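Local atomic coordinates of beta-alanyl-CoA:ammonia lyase 2 (Clostridium propionicum, PDB entry 4MTU), a protein that probably acts as a zinc-containing lyase of the hot dog fold that eliminates ammonia from beta-alanyl-CoA. Residues M11-A14 against K15-H18; G26-I29 against V30-G34; L122-K126 against D127-G131. All blocks are in the same frame, centred on the assembly; numbering follows the deposited sequence.

In the fold
The three contacts follow one another along the chain; each is local, and none encloses or crosses another. Strand 4-11 runs into interaction 1, where residues 11-18 fold into a capped 3-10 turn on the way to helix 27-45. Interaction 2 lies in the first turns of that helix and is joined to interaction 1 by the salt bridge from Asp16 OD1 to Arg28 NE (2.9 Å). The helix continues to Asp45, beside which interaction 3 turns the chain just beyond strand 106-123. Interactions 1 and 3 lie on opposite sides of the chain's centre, their own centres about 34 Å apart, with the helix linking the two regions.

Interaction 1 of 3, residues M11-A14 against K15-H18; sequences MMSA and KDAH
Ser13 and Asp16 hold each other in a local capping contact at the start of a short 3-10 turn, in the loop that leads from strand 4-11 toward helix 27-45. The carboxylate of Asp16 folds back over the start of the turn, and its OD2 takes the backbone N-H of Ser13 at 2.9 Å on the anti lone pair, the one facing away from OD1. In return, Asp16 N donates to Ser13 O at 2.9 Å, approaching from above the carbonyl plane. The hydroxyl of Ser13, placed between its own backbone N and carbonyl carbon (chi1 77°), reaches forward to accept Lys15 N, with OG and N 3.1 Å apart. This bond to the second residue along is that of an ST turn, while the bond from Ser13 N to Asp16 OD2 resembles one half of a capping box, the Ser13 hydroxyl being spent on Lys15 N instead. The turn continues with Ala17 N donating to Ala14 O at 3.2 Å, and one water donates to both Ala14 O and Ala17 O. A second water bridges Met11 O and Asp16 OD2, its bond to OD2 measuring 2.7 Å and adding to the grip of Ser13 N on that oxygen. OD1 is taken by Arg28 in a salt bridge, which helps to fix the rotation of the carboxylate. The bent side chain of Met12 crosses that of Asp16 at about a right angle and lays SD 4.0 Å from Asp16 CB. Lys15 leans its CB against Ser13 OG, then carries its ammonium to His18 ND1 and Ala17 O of a neighbouring subunit.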
loop_
_atom_site.group_PDB
_atom_site.type_symbol
_atom_site.label_atom_id
_atom_site.label_comp_id
_atom_site.label_asym_id
_atom_site.label_seq_id
_atom_site.Cartn_x
_atom_site.Cartn_y
_atom_site.Cartn_z
ATOM N N MET A 11 0.731 13.228 8.141
ATOM C CA MET A 11 -0.717 13.059 8.327
ATOM C C MET A 11 -1.082 11.594 8.290
ATOM O O MET A 11 -0.540 10.836 7.474
ATOM C CB MET A 11 -1.466 13.800 7.191
ATOM C CG MET A 11 -2.947 13.938 7.445
ATOM S SD MET A 11 -3.818 14.661 6.014
ATOM C CE MET A 11 -4.092 13.205 5.048
ATOM N N MET A 12 -2.050 11.192 9.129
ATOM C CA MET A 12 -2.743 9.935 8.960
ATOM C C MET A 12 -3.805 10.064 7.875
ATOM O O MET A 12 -4.746 10.853 8.046
ATOM C CB MET A 12 -3.420 9.519 10.271
ATOM C CG MET A 12 -2.476 9.306 11.464
ATOM S SD MET A 12 -1.344 7.929 11.305
ATOM C CE MET A 12 0.142 8.695 10.615
ATOM N N SER A 13 -3.607 9.392 6.775
ATOM C CA SER A 13 -4.612 9.398 5.734
ATOM C C SER A 13 -5.544 8.227 5.902
ATOM O O SER A 13 -5.377 7.380 6.792
ATOM C CB SER A 13 -3.994 9.382 4.323
ATOM O OG SER A 13 -3.568 8.092 4.031
ATOM N N ALA A 14 -6.540 8.131 5.007
ATOM C CA ALA A 14 -7.433 6.966 5.029
ATOM C C ALA A 14 -6.630 5.667 4.866
ATOM O O ALA A 14 -7.070 4.622 5.357
ATOM C CB ALA A 14 -8.479 7.112 3.926
ATOM N N LYS A 15 -5.499 5.684 4.215
ATOM C CA LYS A 15 -4.627 4.558 4.024
ATOM C C LYS A 15 -3.987 4.052 5.310
ATOM O O LYS A 15 -3.517 2.927 5.361
ATOM C CB LYS A 15 -3.525 4.902 3.008
ATOM C CG LYS A 15 -4.091 5.350 1.648
ATOM C CD LYS A 15 -2.997 5.983 0.807
ATOM C CE LYS A 15 -3.473 6.388 -0.560
ATOM N NZ LYS A 15 -4.376 7.518 -0.478
ATOM N N ASP A 16 -3.955 4.883 6.353
ATOM C CA ASP A 16 -3.414 4.529 7.643
ATOM C C ASP A 16 -4.462 3.880 8.540
ATOM O O ASP A 16 -4.097 3.285 9.564
ATOM C CB ASP A 16 -2.813 5.748 8.339
ATOM C CG ASP A 16 -1.563 6.222 7.590
ATOM O OD1 ASP A 16 -0.573 5.441 7.560
ATOM O OD2 ASP A 16 -1.572 7.348 7.053
ATOM N N ALA A 17 -5.756 3.962 8.197
ATOM C CA ALA A 17 -6.738 3.235 8.985
ATOM C C ALA A 17 -6.374 1.770 8.987
ATOM O O ALA A 17 -5.913 1.223 7.980
ATOM C CB ALA A 17 -8.123 3.410 8.377
ATOM N N HIS A 18 -6.661 1.115 10.105
ATOM C CA HIS A 18 -6.367 -0.310 10.253
ATOM C C HIS A 18 -7.582 -1.081 10.755
ATOM O O HIS A 18 -7.930 -2.113 10.201
ATOM C CB HIS A 18 -5.157 -0.496 11.178
ATOM C CG HIS A 18 -4.574 -1.833 11.052
ATOM N ND1 HIS A 18 -3.760 -2.174 9.985
ATOM C CD2 HIS A 18 -4.711 -2.935 11.878
ATOM C CE1 HIS A 18 -3.403 -3.417 10.170
ATOM N NE2 HIS A 18 -3.959 -3.934 11.258
HETATM O O HOH W 1 0.922 8.410 6.928
HETATM O O HOH W 2 -6.900 1.777 5.204
#

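Interaction 2 of 3, residues G26-I29 against V30-G34; sequences GARI and VNQWG
Bends at chi2 in both Arg28 (67°) and Gln32 (64°), each with CG trans to the main-chain N, bring these side chains alongside one another, pointing the same way, one helical turn apart. Gln32 OE1 meets the edge of the guanidinium almost in its plane and accepts Arg28 NH1 at 2.8 Å through a lone pair in the carbonyl plane; NH2 adds a weak bond to the same oxygen. The guanidinium and amide planes stand 48° apart. One residue further on, Ile29 CG2 lies over one face of the Trp33 six-membered ring, 3.3 Å from its centroid, in a tight CH-pi contact, while Trp33 N donates to Ile29 O at 2.9 Å. Both pairs belong to the first turns of helix 27-45, the long helix that the curved sheet of a hot dog fold wraps around. Trp33 is tied to strand 82-95 by a bond from NE1 to Glu88 O. With Arg28 NE already engaged by Asp16, Gln32 NE2 bonds to His8 ND1. Because the amide nitrogen is engaged there, OE1 is kept facing the guanidinium, whose positive charge would probably strengthen the short bond to this neutral acceptor.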
loop_
_atom_site.group_PDB
_atom_site.type_symbol
_atom_site.label_atom_id
_atom_site.label_comp_id
_atom_site.label_asym_id
_atom_site.label_seq_id
_atom_site.Cartn_x
_atom_site.Cartn_y
_atom_site.Cartn_z
ATOM N N GLY A 26 -1.703 0.941 16.737
ATOM C CA GLY A 26 -0.532 1.406 17.443
ATOM C C GLY A 26 0.786 1.076 16.717
ATOM O O GLY A 26 1.759 1.827 16.801
ATOM N N ALA A 27 0.802 -0.022 15.976
ATOM C CA ALA A 27 1.985 -0.372 15.223
ATOM C C ALA A 27 2.376 0.696 14.205
ATOM O O ALA A 27 3.541 0.762 13.822
ATOM C CB ALA A 27 1.850 -1.722 14.543
ATOM N N ARG A 28 1.437 1.549 13.769
ATOM C CA ARG A 28 1.820 2.630 12.856
ATOM C C ARG A 28 2.826 3.567 13.512
ATOM O O ARG A 28 3.716 4.111 12.848
ATOM C CB ARG A 28 0.555 3.398 12.431
ATOM C CG ARG A 28 0.809 4.613 11.550
ATOM C CD ARG A 28 1.332 4.245 10.211
ATOM N NE ARG A 28 1.643 5.409 9.366
ATOM C CZ ARG A 28 2.766 6.062 9.423
ATOM N NH1 ARG A 28 3.728 5.722 10.276
ATOM N NH2 ARG A 28 2.984 7.078 8.601
ATOM N N ILE A 29 2.663 3.797 14.832
ATOM C CA ILE A 29 3.619 4.631 15.548
ATOM C C ILE A 29 4.991 3.945 15.600
ATOM O O ILE A 29 6.028 4.582 15.406
ATOM C CB ILE A 29 3.109 4.893 16.999
ATOM C CG1 ILE A 29 1.811 5.705 16.970
ATOM C CG2 ILE A 29 4.197 5.551 17.800
ATOM C CD1 ILE A 29 1.133 5.827 18.338
ATOM N N VAL A 30 4.997 2.626 15.867
ATOM C CA VAL A 30 6.238 1.873 15.932
ATOM C C VAL A 30 6.933 1.879 14.567
ATOM O O VAL A 30 8.161 2.031 14.536
ATOM C CB VAL A 30 5.962 0.461 16.452
ATOM C CG1 VAL A 30 7.262 -0.335 16.529
ATOM C CG2 VAL A 30 5.260 0.503 17.813
ATOM N N ASN A 31 6.201 1.816 13.495
ATOM C CA ASN A 31 6.781 1.931 12.165
ATOM C C ASN A 31 7.563 3.244 12.038
ATOM O O ASN A 31 8.689 3.307 11.574
ATOM C CB ASN A 31 5.653 1.792 11.148
ATOM C CG ASN A 31 6.187 1.886 9.747
ATOM O OD1 ASN A 31 7.310 1.566 9.513
ATOM N ND2 ASN A 31 5.433 2.374 8.804
ATOM N N GLN A 32 6.902 4.344 12.474
ATOM C CA GLN A 32 7.540 5.642 12.351
ATOM C C GLN A 32 8.754 5.770 13.272
ATOM O O GLN A 32 9.777 6.333 12.849
ATOM C CB GLN A 32 6.546 6.806 12.609
ATOM C CG GLN A 32 6.997 8.039 11.902
ATOM C CD GLN A 32 7.000 7.891 10.409
ATOM O OE1 GLN A 32 6.075 7.276 9.838
ATOM N NE2 GLN A 32 7.989 8.410 9.745
ATOM N N TRP A 33 8.663 5.257 14.489
ATOM C CA TRP A 33 9.837 5.295 15.396
ATOM C C TRP A 33 11.002 4.500 14.792
ATOM O O TRP A 33 12.156 4.903 15.009
ATOM C CB TRP A 33 9.452 4.745 16.733
ATOM C CG TRP A 33 8.599 5.671 17.573
ATOM C CD1 TRP A 33 8.495 7.023 17.470
ATOM C CD2 TRP A 33 7.773 5.270 18.673
ATOM N NE1 TRP A 33 7.637 7.517 18.442
ATOM C CE2 TRP A 33 7.186 6.429 19.192
ATOM C CE3 TRP A 33 7.453 4.025 19.221
ATOM C CZ2 TRP A 33 6.309 6.409 20.308
ATOM C CZ3 TRP A 33 6.597 3.990 20.285
ATOM C CH2 TRP A 33 6.019 5.172 20.821
ATOM N N GLY A 34 10.739 3.432 14.050
ATOM C CA GLY A 34 11.829 2.741 13.393
ATOM C C GLY A 34 12.576 3.673 12.434
ATOM O O GLY A 34 13.815 3.657 12.372
#

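Interaction 3 of 3, residues L122-K126 against D127-G131; sequences LFIAK and DNQRG
Beyond the end of strand 106-123 the backbone coils into a brief 3-10 turn, with Asn128 N donating to Ala125 O at 2.9 Å and Gln129 N to Lys126 O at 3.2 Å. Gln129 then reaches back across the turn: its CG stands beside its own backbone N (chi1 -65°) and the chain extends beyond it, so that NE2 gives a nearly straight bond to Ile124 O at 2.9 Å, the acceptor lying close to the amide plane. The other end of this amide, OE1, accepts Lys126 NZ at 3.1 Å. Asn80 O takes a bond from both Lys126 NZ and Gln129 NE2, so the ammonium and the amide share one outside acceptor. The apolar part of Gln129 packs obliquely on Ile124, with Gln129 CG 3.6 Å from Ile124 CG2. One water accepts from Ala125 N and from Asn128 ND2. A separate water, on a different side of the turn, joins Lys126 O to Gln129 O, binding the latter at 2.7 Å. Helix 27-45 ends nearby: the side chains of Ile124 and Gln129 touch Asp45, and that of Gln129 also touches His142. Asp45 and His142 both bind the zinc ion, and the Gln129 side chain lies about 4 Å from that metal, which places Gln129 probably in the second shell of the zinc site, just after the last strand of the sheet.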
loop_
_atom_site.group_PDB
_atom_site.type_symbol
_atom_site.label_atom_id
_atom_site.label_comp_id
_atom_site.label_asym_id
_atom_site.label_seq_id
_atom_site.Cartn_x
_atom_site.Cartn_y
_atom_site.Cartn_z
ATOM N N LEU A 122 19.119 0.320 19.125
ATOM C CA LEU A 122 19.563 0.081 17.782
ATOM C C LEU A 122 21.055 -0.365 17.827
ATOM O O LEU A 122 21.745 -0.127 18.799
ATOM C CB LEU A 122 19.390 1.235 16.813
ATOM C CG LEU A 122 17.920 1.704 16.673
ATOM C CD1 LEU A 122 17.605 2.767 17.665
ATOM C CD2 LEU A 122 17.618 2.170 15.257
ATOM N N PHE A 123 21.467 -1.045 16.761
ATOM C CA PHE A 123 22.798 -1.673 16.709
ATOM C C PHE A 123 23.482 -1.339 15.397
ATOM O O PHE A 123 22.900 -1.395 14.332
ATOM C CB PHE A 123 22.597 -3.202 16.770
ATOM C CG PHE A 123 23.826 -4.033 16.601
ATOM C CD1 PHE A 123 24.610 -4.344 17.697
ATOM C CD2 PHE A 123 24.183 -4.524 15.362
ATOM C CE1 PHE A 123 25.734 -5.122 17.519
ATOM C CE2 PHE A 123 25.292 -5.290 15.207
ATOM C CZ PHE A 123 26.039 -5.571 16.289
ATOM N N ILE A 124 24.770 -0.966 15.540
ATOM C CA ILE A 124 25.640 -0.869 14.361
ATOM C C ILE A 124 26.897 -1.682 14.702
ATOM O O ILE A 124 27.589 -1.349 15.659
ATOM C CB ILE A 124 26.014 0.539 13.949
ATOM C CG1 ILE A 124 24.810 1.433 13.753
ATOM C CG2 ILE A 124 26.923 0.496 12.702
ATOM C CD1 ILE A 124 25.141 2.908 13.637
ATOM N N ALA A 125 27.207 -2.715 13.925
ATOM C CA ALA A 125 28.423 -3.520 14.179
ATOM C C ALA A 125 29.641 -2.584 14.106
ATOM O O ALA A 125 29.681 -1.646 13.315
ATOM C CB ALA A 125 28.562 -4.619 13.157
ATOM N N LYS A 126 30.600 -2.855 14.931
ATOM C CA LYS A 126 31.772 -1.996 15.043
ATOM C C LYS A 126 32.404 -1.711 13.700
ATOM O O LYS A 126 32.765 -0.531 13.429
ATOM C CB LYS A 126 32.736 -2.606 16.077
ATOM C CG LYS A 126 33.426 -1.513 16.858
ATOM C CD LYS A 126 32.507 -0.691 17.830
ATOM C CE LYS A 126 33.249 0.626 18.100
ATOM N NZ LYS A 126 32.575 1.541 19.072
ATOM N N ASP A 127 32.513 -2.715 12.851
ATOM C CA ASP A 127 33.185 -2.548 11.555
ATOM C C ASP A 127 32.395 -1.620 10.615
ATOM O O ASP A 127 32.940 -1.136 9.632
ATOM C CB ASP A 127 33.450 -3.873 10.846
ATOM C CG ASP A 127 34.429 -4.826 11.483
ATOM O OD1 ASP A 127 35.192 -4.393 12.401
ATOM O OD2 ASP A 127 34.498 -6.045 11.183
ATOM N N ASN A 128 31.078 -1.443 10.838
ATOM C CA ASN A 128 30.226 -0.626 10.041
ATOM C C ASN A 128 30.045 0.786 10.595
ATOM O O ASN A 128 29.380 1.619 9.929
ATOM C CB ASN A 128 28.825 -1.225 9.888
ATOM C CG ASN A 128 28.862 -2.505 9.069
ATOM O OD1 ASN A 128 29.616 -2.612 8.120
ATOM N ND2 ASN A 128 28.104 -3.476 9.530
ATOM N N GLN A 129 30.594 1.110 11.755
ATOM C CA GLN A 129 30.486 2.465 12.295
ATOM C C GLN A 129 31.479 3.388 11.550
ATOM O O GLN A 129 32.631 3.044 11.302
ATOM C CB GLN A 129 30.781 2.492 13.766
ATOM C CG GLN A 129 29.738 1.721 14.591
ATOM C CD GLN A 129 30.061 1.569 16.052
ATOM O OE1 GLN A 129 30.883 2.332 16.610
ATOM N NE2 GLN A 129 29.396 0.686 16.755
ATOM N N ARG A 130 30.997 4.568 11.182
ATOM C CA ARG A 130 31.761 5.506 10.350
ATOM C C ARG A 130 31.985 6.837 10.987
ATOM O O ARG A 130 32.544 7.740 10.369
ATOM C CB ARG A 130 31.146 5.645 8.945
ATOM C CG ARG A 130 30.971 4.303 8.254
ATOM C CD ARG A 130 30.682 4.381 6.782
ATOM N NE ARG A 130 29.526 5.274 6.522
ATOM C CZ ARG A 130 29.524 6.353 5.807
ATOM N NH1 ARG A 130 30.560 6.791 5.103
ATOM N NH2 ARG A 130 28.397 7.086 5.702
ATOM N N GLY A 131 31.557 7.010 12.237
ATOM C CA GLY A 131 31.648 8.269 12.926
ATOM C C GLY A 131 30.464 9.217 12.534
ATOM O O GLY A 131 29.658 8.938 11.646
HETATM O O HOH W 3 25.851 -3.472 11.513
HETATM O O HOH W 4 34.338 1.213 12.364
#